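MOG1 protein (Saccharomyces cerevisiae, PDB 1JHS) binds the small GTPase Gsp1, the yeast Ran, and takes part in nuclear protein import and poly(A)+ mRNA export. Local coordinates at residues V16-A24 and A35-D43; N85-Q94 and G106-W115. The protein carries 1 engineered substitution. All coordinates share one frame; numbering follows the deposited sequence.

Contact 1 (V16-A24 and A35-D43). Engineered in segment 35-43: Ala35 (natural residue Glu).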
loop_
_atom_site.group_PDB
_atom_site.type_symbol
_atom_site.label_atom_id
_atom_site.label_comp_id
_atom_site.label_asym_id
_atom_site.label_seq_id
_atom_site.Cartn_x
_atom_site.Cartn_y
_atom_site.Cartn_z
ATOM N N VAL A 16 1.542 11.487 -3.633
ATOM C CA VAL A 16 2.790 11.871 -2.968
ATOM C C VAL A 16 3.521 10.640 -2.483
ATOM O O VAL A 16 2.900 9.593 -2.306
ATOM C CB VAL A 16 2.521 12.775 -1.744
ATOM C CG1 VAL A 16 1.810 14.047 -2.181
ATOM C CG2 VAL A 16 1.652 12.018 -0.702
ATOM N N VAL A 17 4.846 10.764 -2.323
ATOM C CA VAL A 17 5.669 9.699 -1.755
ATOM C C VAL A 17 6.715 10.358 -0.837
ATOM O O VAL A 17 7.015 11.562 -0.962
ATOM C CB VAL A 17 6.386 8.792 -2.828
ATOM C CG1 VAL A 17 5.354 8.215 -3.812
ATOM C CG2 VAL A 17 7.482 9.561 -3.538
ATOM N N PRO A 18 7.273 9.594 0.117
ATOM C CA PRO A 18 8.270 10.190 1.017
ATOM C C PRO A 18 9.591 10.520 0.351
ATOM O O PRO A 18 9.955 9.935 -0.665
ATOM C CB PRO A 18 8.499 9.105 2.079
ATOM C CG PRO A 18 7.257 8.244 2.008
ATOM C CD PRO A 18 6.987 8.209 0.504
ATOM N N PRO A 19 10.340 11.467 0.941
ATOM C CA PRO A 19 11.635 11.792 0.343
ATOM C C PRO A 19 12.554 10.562 0.473
ATOM O O PRO A 19 12.399 9.743 1.388
ATOM C CB PRO A 19 12.115 12.991 1.168
ATOM C CG PRO A 19 11.343 12.888 2.485
ATOM C CD PRO A 19 9.987 12.408 2.025
ATOM N N GLY A 20 13.471 10.405 -0.468
ATOM C CA GLY A 20 14.377 9.269 -0.412
ATOM C C GLY A 20 13.833 8.022 -1.087
ATOM O O GLY A 20 14.515 6.985 -1.109
ATOM N N PHE A 21 12.610 8.101 -1.615
ATOM C CA PHE A 21 12.000 6.960 -2.298
ATOM C C PHE A 21 12.218 7.170 -3.791
ATOM O O PHE A 21 11.924 8.242 -4.315
ATOM C CB PHE A 21 10.497 6.870 -2.004
ATOM C CG PHE A 21 10.169 6.143 -0.733
ATOM C CD1 PHE A 21 10.585 6.639 0.500
ATOM C CD2 PHE A 21 9.426 4.951 -0.763
ATOM C CE1 PHE A 21 10.271 5.968 1.687
ATOM C CE2 PHE A 21 9.110 4.279 0.418
ATOM C CZ PHE A 21 9.539 4.793 1.652
ATOM N N ILE A 22 12.741 6.155 -4.465
ATOM C CA ILE A 22 13.018 6.265 -5.881
ATOM C C ILE A 22 11.975 5.543 -6.723
ATOM O O ILE A 22 11.401 4.533 -6.301
ATOM C CB ILE A 22 14.415 5.683 -6.210
ATOM C CG1 ILE A 22 14.662 5.708 -7.719
ATOM C CG2 ILE A 22 14.504 4.267 -5.723
ATOM C CD1 ILE A 22 16.060 5.244 -8.096
ATOM N N ASP A 23 11.733 6.097 -7.908
ATOM C CA ASP A 23 10.804 5.536 -8.873
ATOM C C ASP A 23 11.582 4.387 -9.512
ATOM O O ASP A 23 12.563 4.629 -10.229
ATOM C CB ASP A 23 10.456 6.604 -9.919
ATOM C CG ASP A 23 9.564 6.086 -11.014
ATOM O OD1 ASP A 23 9.441 4.848 -11.186
ATOM O OD2 ASP A 23 8.997 6.945 -11.728
ATOM N N ALA A 24 11.162 3.146 -9.251
ATOM C CA ALA A 24 11.880 2.006 -9.792
ATOM C C ALA A 24 11.926 1.976 -11.314
ATOM O O ALA A 24 12.845 1.387 -11.881
ATOM C CB ALA A 24 11.294 0.688 -9.250
ATOM N N ALA A 35 2.944 1.655 -10.860
ATOM C CA ALA A 35 3.915 2.682 -10.520
ATOM C C ALA A 35 4.585 2.032 -9.274
ATOM O O ALA A 35 3.891 1.525 -8.393
ATOM C CB ALA A 35 3.218 4.003 -10.163
ATOM N N VAL A 36 5.914 1.989 -9.235
ATOM C CA VAL A 36 6.640 1.334 -8.132
ATOM C C VAL A 36 7.704 2.251 -7.548
ATOM O O VAL A 36 8.555 2.758 -8.289
ATOM C CB VAL A 36 7.359 0.049 -8.645
ATOM C CG1 VAL A 36 8.118 -0.641 -7.507
ATOM C CG2 VAL A 36 6.313 -0.907 -9.293
ATOM N N TYR A 37 7.661 2.454 -6.231
ATOM C CA TYR A 37 8.668 3.283 -5.550
ATOM C C TYR A 37 9.313 2.456 -4.446
ATOM O O TYR A 37 8.612 1.692 -3.759
ATOM C CB TYR A 37 8.019 4.519 -4.915
ATOM C CG TYR A 37 7.663 5.566 -5.927
ATOM C CD1 TYR A 37 6.533 5.426 -6.727
ATOM C CD2 TYR A 37 8.521 6.647 -6.165
ATOM C CE1 TYR A 37 6.263 6.330 -7.757
ATOM C CE2 TYR A 37 8.263 7.562 -7.198
ATOM C CZ TYR A 37 7.130 7.384 -7.986
ATOM O OH TYR A 37 6.859 8.254 -9.019
ATOM N N VAL A 38 10.628 2.569 -4.279
ATOM C CA VAL A 38 11.284 1.828 -3.183
ATOM C C VAL A 38 12.105 2.780 -2.319
ATOM O O VAL A 38 12.663 3.786 -2.811
ATOM C CB VAL A 38 12.248 0.697 -3.660
ATOM C CG1 VAL A 38 11.463 -0.431 -4.339
ATOM C CG2 VAL A 38 13.332 1.278 -4.576
ATOM N N ASN A 39 12.152 2.477 -1.024
ATOM C CA ASN A 39 12.883 3.318 -0.085
ATOM C C ASN A 39 14.378 3.139 -0.394
ATOM O O ASN A 39 14.911 2.033 -0.231
ATOM C CB ASN A 39 12.594 2.851 1.354
ATOM C CG ASN A 39 13.183 3.788 2.400
ATOM O OD1 ASN A 39 14.235 4.402 2.178
ATOM N ND2 ASN A 39 12.519 3.889 3.549
ATOM N N SER A 40 15.042 4.209 -0.843
ATOM C CA SER A 40 16.479 4.134 -1.141
ATOM C C SER A 40 17.319 4.958 -0.153
ATOM O O SER A 40 18.462 5.302 -0.447
ATOM C CB SER A 40 16.756 4.622 -2.563
ATOM O OG SER A 40 16.404 5.990 -2.665
ATOM N N ARG A 41 16.758 5.256 1.021
ATOM C CA ARG A 41 17.475 6.024 2.041
ATOM C C ARG A 41 18.661 5.251 2.613
ATOM O O ARG A 41 18.622 4.027 2.726
ATOM C CB ARG A 41 16.546 6.365 3.206
ATOM C CG ARG A 41 15.324 7.184 2.831
ATOM C CD ARG A 41 14.405 7.397 4.047
ATOM N NE ARG A 41 13.277 8.266 3.718
ATOM C CZ ARG A 41 12.312 8.608 4.564
ATOM N NH1 ARG A 41 12.323 8.151 5.807
ATOM N NH2 ARG A 41 11.343 9.423 4.172
ATOM N N ARG A 42 19.705 5.976 2.991
ATOM C CA ARG A 42 20.869 5.352 3.611
ATOM C C ARG A 42 20.540 5.189 5.101
ATOM O O ARG A 42 19.722 5.934 5.653
ATOM C CB ARG A 42 22.115 6.232 3.422
ATOM C CG ARG A 42 22.553 6.360 1.967
ATOM C CD ARG A 42 23.904 7.093 1.821
ATOM N NE ARG A 42 23.847 8.462 2.324
ATOM C CZ ARG A 42 23.215 9.458 1.716
ATOM N NH1 ARG A 42 22.585 9.244 0.566
ATOM N NH2 ARG A 42 23.196 10.660 2.272
ATOM N N ASP A 43 21.165 4.222 5.761
ATOM C CA ASP A 43 20.870 4.005 7.172
ATOM C C ASP A 43 21.139 5.246 8.030
ATOM O O ASP A 43 20.417 5.499 8.990
ATOM C CB ASP A 43 21.678 2.824 7.734
ATOM C CG ASP A 43 21.396 1.515 7.014
ATOM O OD1 ASP A 43 20.292 1.356 6.447
ATOM O OD2 ASP A 43 22.287 0.631 7.034
HETATM O O HOH W 1 7.193 3.139 -11.396
HETATM O O HOH W 2 6.369 6.994 -11.341
#
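The edge hairpin of the large antiparallel sheet pairs strand 21-23 with strand 35-39, and its first strand is entered through a type II turn, Pro18 to Phe21. The ladder's backbone bonds include Ile22 N to Val38 O, Val38 N to Ile22 O, and Ala24 N to Val36 O. Past the last pair, Gly20 O is gripped twice by Ser40, from N at 2.8 Å and from OG at 2.6 Å, the hydroxyl coming from above the carbonyl plane. Glycine suits position 20, whose phi is positive and where a CB would run into Arg41 CG. Arg41, extended from CG to NE (chi2 and chi3 both 176°), reaches the turn side-on: NE (2.9 Å) and NH2 (3.0 Å) both bond Pro19 O, which lies in the guanidinium plane. Losing the guanidinium to a leucine here would probably leave Pro19 O and Asp49, the salt-bridge partner of NH2, without their mate and the turn less firmly held. The Phe21 ring carries Pro18 CD over one face and Asn39 over the other, where Asn39 CB stands 3.9 Å from the ring centroid. Asn39 OD1 takes the Arg41 N-H in an Asx turn, while ND2 turns to Glu55. Tyr37 is similarly sandwiched: Val17 CG1 stands 4.1 Å from its centroid, Asp23 CA packs over the opposite face, and a water joins Tyr37 OH to Asp23 OD2, while OD1 accepts from Ser25. Strand 56-63 continues the sheet, its Ile57 touching Pro18 and Phe21; strand 4-8 packs Val6 and Leu8 against Tyr37, and Leu171 of helix 163-178 meets Pro18.

Contact 2 (N85-Q94 and G106-W115)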
loop_
_atom_site.group_PDB
_atom_site.type_symbol
_atom_site.label_atom_id
_atom_site.label_comp_id
_atom_site.label_asym_id
_atom_site.label_seq_id
_atom_site.Cartn_x
_atom_site.Cartn_y
_atom_site.Cartn_z
ATOM N N ASN A 85 1.278 -14.705 -1.437
ATOM C CA ASN A 85 2.320 -14.964 -0.448
ATOM C C ASN A 85 2.069 -16.268 0.315
ATOM O O ASN A 85 2.818 -16.598 1.236
ATOM C CB ASN A 85 2.354 -13.831 0.568
ATOM C CG ASN A 85 2.606 -12.473 -0.068
ATOM O OD1 ASN A 85 2.238 -11.427 0.503
ATOM N ND2 ASN A 85 3.242 -12.473 -1.238
ATOM N N GLY A 86 1.016 -16.985 -0.061
ATOM C CA GLY A 86 0.676 -18.223 0.619
ATOM C C GLY A 86 -0.187 -17.956 1.845
ATOM O O GLY A 86 -0.475 -18.859 2.630
ATOM N N THR A 87 -0.602 -16.705 2.010
ATOM C CA THR A 87 -1.451 -16.348 3.138
ATOM C C THR A 87 -2.833 -16.978 2.970
ATOM O O THR A 87 -3.419 -16.922 1.889
ATOM C CB THR A 87 -1.622 -14.833 3.223
ATOM O OG1 THR A 87 -0.352 -14.237 3.501
ATOM C CG2 THR A 87 -2.615 -14.453 4.335
ATOM N N THR A 88 -3.369 -17.571 4.027
ATOM C CA THR A 88 -4.714 -18.145 3.936
ATOM C C THR A 88 -5.723 -17.390 4.805
ATOM O O THR A 88 -6.940 -17.536 4.628
ATOM C CB THR A 88 -4.716 -19.603 4.351
ATOM O OG1 THR A 88 -4.016 -19.713 5.588
ATOM C CG2 THR A 88 -4.038 -20.469 3.260
ATOM N N LYS A 89 -5.227 -16.612 5.759
ATOM C CA LYS A 89 -6.101 -15.798 6.610
ATOM C C LYS A 89 -5.317 -14.566 6.997
ATOM O O LYS A 89 -4.121 -14.633 7.274
ATOM C CB LYS A 89 -6.523 -16.535 7.890
ATOM C CG LYS A 89 -7.206 -17.865 7.617
ATOM C CD LYS A 89 -7.786 -18.492 8.874
ATOM C CE LYS A 89 -8.480 -19.816 8.499
ATOM N NZ LYS A 89 -9.294 -20.289 9.638
ATOM N N TRP A 90 -5.995 -13.434 7.026
ATOM C CA TRP A 90 -5.325 -12.203 7.390
ATOM C C TRP A 90 -6.246 -11.368 8.247
ATOM O O TRP A 90 -7.469 -11.619 8.310
ATOM C CB TRP A 90 -4.921 -11.396 6.135
ATOM C CG TRP A 90 -6.032 -11.196 5.106
ATOM C CD1 TRP A 90 -6.359 -12.041 4.079
ATOM C CD2 TRP A 90 -6.935 -10.082 5.012
ATOM N NE1 TRP A 90 -7.405 -11.522 3.346
ATOM C CE2 TRP A 90 -7.776 -10.317 3.896
ATOM C CE3 TRP A 90 -7.111 -8.912 5.755
ATOM C CZ2 TRP A 90 -8.790 -9.417 3.508
ATOM C CZ3 TRP A 90 -8.124 -8.009 5.370
ATOM C CH2 TRP A 90 -8.943 -8.273 4.251
ATOM N N GLU A 91 -5.673 -10.374 8.906
ATOM C CA GLU A 91 -6.496 -9.498 9.718
ATOM C C GLU A 91 -6.190 -8.044 9.418
ATOM O O GLU A 91 -5.068 -7.696 9.012
ATOM C CB GLU A 91 -6.319 -9.799 11.207
ATOM C CG GLU A 91 -4.968 -9.521 11.831
ATOM C CD GLU A 91 -4.956 -9.906 13.333
ATOM O OE1 GLU A 91 -3.948 -9.622 14.021
ATOM O OE2 GLU A 91 -5.954 -10.494 13.814
ATOM N N ALA A 92 -7.210 -7.207 9.570
ATOM C CA ALA A 92 -7.049 -5.786 9.341
ATOM C C ALA A 92 -6.663 -5.185 10.680
ATOM O O ALA A 92 -7.487 -5.161 11.597
ATOM C CB ALA A 92 -8.370 -5.186 8.835
ATOM N N LEU A 93 -5.416 -4.729 10.802
ATOM C CA LEU A 93 -4.943 -4.113 12.040
ATOM C C LEU A 93 -5.558 -2.730 12.220
ATOM O O LEU A 93 -5.727 -2.256 13.345
ATOM C CB LEU A 93 -3.419 -3.977 12.036
ATOM C CG LEU A 93 -2.615 -5.258 11.810
ATOM C CD1 LEU A 93 -1.148 -4.977 12.015
ATOM C CD2 LEU A 93 -3.091 -6.337 12.761
ATOM N N GLN A 94 -5.853 -2.082 11.098
ATOM C CA GLN A 94 -6.469 -0.761 11.086
ATOM C C GLN A 94 -7.313 -0.675 9.809
ATOM O O GLN A 94 -6.987 -1.314 8.808
ATOM C CB GLN A 94 -5.392 0.331 11.066
ATOM C CG GLN A 94 -5.953 1.715 11.315
ATOM C CD GLN A 94 -5.115 2.494 12.302
ATOM O OE1 GLN A 94 -4.368 1.913 13.082
ATOM N NE2 GLN A 94 -5.256 3.805 12.293
ATOM N N GLY A 106 -6.496 0.514 4.949
ATOM C CA GLY A 106 -6.293 -0.363 6.090
ATOM C C GLY A 106 -4.870 -0.912 6.113
ATOM O O GLY A 106 -4.123 -0.746 5.138
ATOM N N LEU A 107 -4.483 -1.489 7.251
ATOM C CA LEU A 107 -3.182 -2.147 7.407
ATOM C C LEU A 107 -3.583 -3.623 7.548
ATOM O O LEU A 107 -4.511 -3.951 8.285
ATOM C CB LEU A 107 -2.476 -1.710 8.683
ATOM C CG LEU A 107 -1.883 -0.314 8.759
ATOM C CD1 LEU A 107 -1.253 -0.190 10.142
ATOM C CD2 LEU A 107 -0.832 -0.113 7.671
ATOM N N VAL A 108 -2.870 -4.502 6.872
ATOM C CA VAL A 108 -3.215 -5.920 6.853
ATOM C C VAL A 108 -2.022 -6.788 7.231
ATOM O O VAL A 108 -0.886 -6.441 6.933
ATOM C CB VAL A 108 -3.688 -6.276 5.424
ATOM C CG1 VAL A 108 -3.778 -7.795 5.232
ATOM C CG2 VAL A 108 -5.064 -5.600 5.178
ATOM N N MET A 109 -2.298 -7.916 7.886
ATOM C CA MET A 109 -1.228 -8.810 8.295
ATOM C C MET A 109 -1.722 -10.243 8.251
ATOM O O MET A 109 -2.847 -10.549 8.677
ATOM C CB MET A 109 -0.794 -8.485 9.725
ATOM C CG MET A 109 0.466 -9.220 10.206
ATOM S SD MET A 109 0.817 -8.736 11.941
ATOM C CE MET A 109 -0.686 -9.209 12.644
ATOM N N GLU A 110 -0.881 -11.116 7.711
ATOM C CA GLU A 110 -1.201 -12.538 7.634
ATOM C C GLU A 110 -1.293 -13.086 9.056
ATOM O O GLU A 110 -0.511 -12.677 9.922
ATOM C CB GLU A 110 -0.062 -13.285 6.915
ATOM C CG GLU A 110 0.034 -14.790 7.253
ATOM C CD GLU A 110 1.163 -15.468 6.510
ATOM O OE1 GLU A 110 1.111 -15.471 5.264
ATOM O OE2 GLU A 110 2.103 -15.993 7.166
ATOM N N VAL A 111 -2.248 -13.978 9.308
ATOM C CA VAL A 111 -2.302 -14.634 10.612
ATOM C C VAL A 111 -2.212 -16.147 10.382
ATOM O O VAL A 111 -1.953 -16.906 11.312
ATOM C CB VAL A 111 -3.573 -14.260 11.439
ATOM C CG1 VAL A 111 -3.483 -12.794 11.852
ATOM C CG2 VAL A 111 -4.857 -14.565 10.674
ATOM N N ALA A 112 -2.414 -16.581 9.137
ATOM C CA ALA A 112 -2.296 -18.000 8.803
ATOM C C ALA A 112 -1.824 -18.181 7.364
ATOM O O ALA A 112 -2.161 -17.368 6.485
ATOM C CB ALA A 112 -3.624 -18.726 9.011
ATOM N N ASN A 113 -1.008 -19.207 7.123
ATOM C CA ASN A 113 -0.583 -19.453 5.747
ATOM C C ASN A 113 -0.788 -20.931 5.399
ATOM O O ASN A 113 -1.099 -21.747 6.276
ATOM C CB ASN A 113 0.876 -18.999 5.504
ATOM C CG ASN A 113 1.885 -19.675 6.409
ATOM O OD1 ASN A 113 1.893 -20.900 6.581
ATOM N ND2 ASN A 113 2.777 -18.873 6.975
ATOM N N LYS A 114 -0.646 -21.282 4.125
ATOM C CA LYS A 114 -0.882 -22.665 3.699
ATOM C C LYS A 114 0.042 -23.730 4.253
ATOM O O LYS A 114 -0.288 -24.931 4.189
ATOM C CB LYS A 114 -0.880 -22.761 2.160
ATOM C CG LYS A 114 0.460 -22.436 1.504
ATOM C CD LYS A 114 0.427 -22.715 -0.022
ATOM C CE LYS A 114 -0.082 -24.137 -0.313
ATOM N NZ LYS A 114 -0.318 -24.419 -1.780
ATOM N N TRP A 115 1.191 -23.314 4.794
ATOM C CA TRP A 115 2.164 -24.279 5.338
ATOM C C TRP A 115 1.930 -24.489 6.842
ATOM O O TRP A 115 2.627 -25.281 7.479
ATOM C CB TRP A 115 3.587 -23.769 5.097
ATOM C CG TRP A 115 3.837 -23.522 3.638
ATOM C CD1 TRP A 115 4.008 -24.470 2.667
ATOM C CD2 TRP A 115 3.810 -22.256 2.970
ATOM N NE1 TRP A 115 4.080 -23.867 1.426
ATOM C CE2 TRP A 115 3.960 -22.510 1.586
ATOM C CE3 TRP A 115 3.674 -20.928 3.408
ATOM C CZ2 TRP A 115 3.973 -21.480 0.627
ATOM C CZ3 TRP A 115 3.689 -19.904 2.457
ATOM C CH2 TRP A 115 3.837 -20.190 1.081
HETATM O O HOH W 3 3.217 -15.984 3.709
HETATM O O HOH W 4 -4.272 -22.518 6.517
#
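The hairpin of strands 87-99 and 103-113, at the other edge of the large sheet, is joined here by a ladder broken by bulges. In the first classic bulge Thr88 N (2.7 Å) and Lys89 N (3.2 Å) both bond Ala112 O, from the same face of its carbonyl; in the second, Val111 N and Ala112 N share Lys89 O, the Val111 bond nearly straight at 178°. Regular pairing resumes with Glu91 and Met109, bonded in both directions. Beside the bulges, Thr87 OG1 donates to the anti lone pair of Glu110 OE1 at 2.6 Å. With CG anti to the backbone N (chi1 156°) and the chain extended beyond it, Glu110 reaches back to this hydroxyl. A water ties OE1 to Asn85 O, and Asn113 ND2, which also bonds Lys117 O, meets OE2 from above the carboxylate plane, a mesh that suits a long acidic side chain. Gly86 closes helix 70-83 in a Schellman motif; its positive phi suits glycine, and a CB would strike Trp115 CH2. Lys114 N donates to Gly86 O at 2.9 Å. The Trp90 indole lies obliquely by Val108, with CE3 3.6 Å from CG1, while NE1 bonds Glu79 of helix 70-83. Met109, bent at chi3 (57°), brings its methyl CE within 3.7 Å of Leu93 CD2 and beside Glu91 OE1, a reach that the long, unbranched methionine chain allows. Classic bulges accentuate the twist of an antiparallel hairpin, and the two here lie where strand 103-113 turns a corner at Val111, in the edge hairpin of the Mog1 sheet that follows helix 70-83.

Contacts 1 and 2 each join a hairpin, one at either edge of the same seven-stranded antiparallel sheet, on opposite sides of the chain's centre; their own centres lie about 25 Å apart and their nearest atoms about 13 Å, so they do not touch. Both are partly buried, but contact 2 has more exposed residues. In contact 1 aromatic rings are covered on both faces by neighbouring residues. Both contacts have carbonyls with two donors, but side chains of Arg41 and Ser40 supply donors in contact 1, whereas backbone N-H groups do so at the bulges of contact 2, which adds a threonine-carboxylate bond near a helix end. Helix 163-178 touches both, whereas helix 70-83 packs against contact 2.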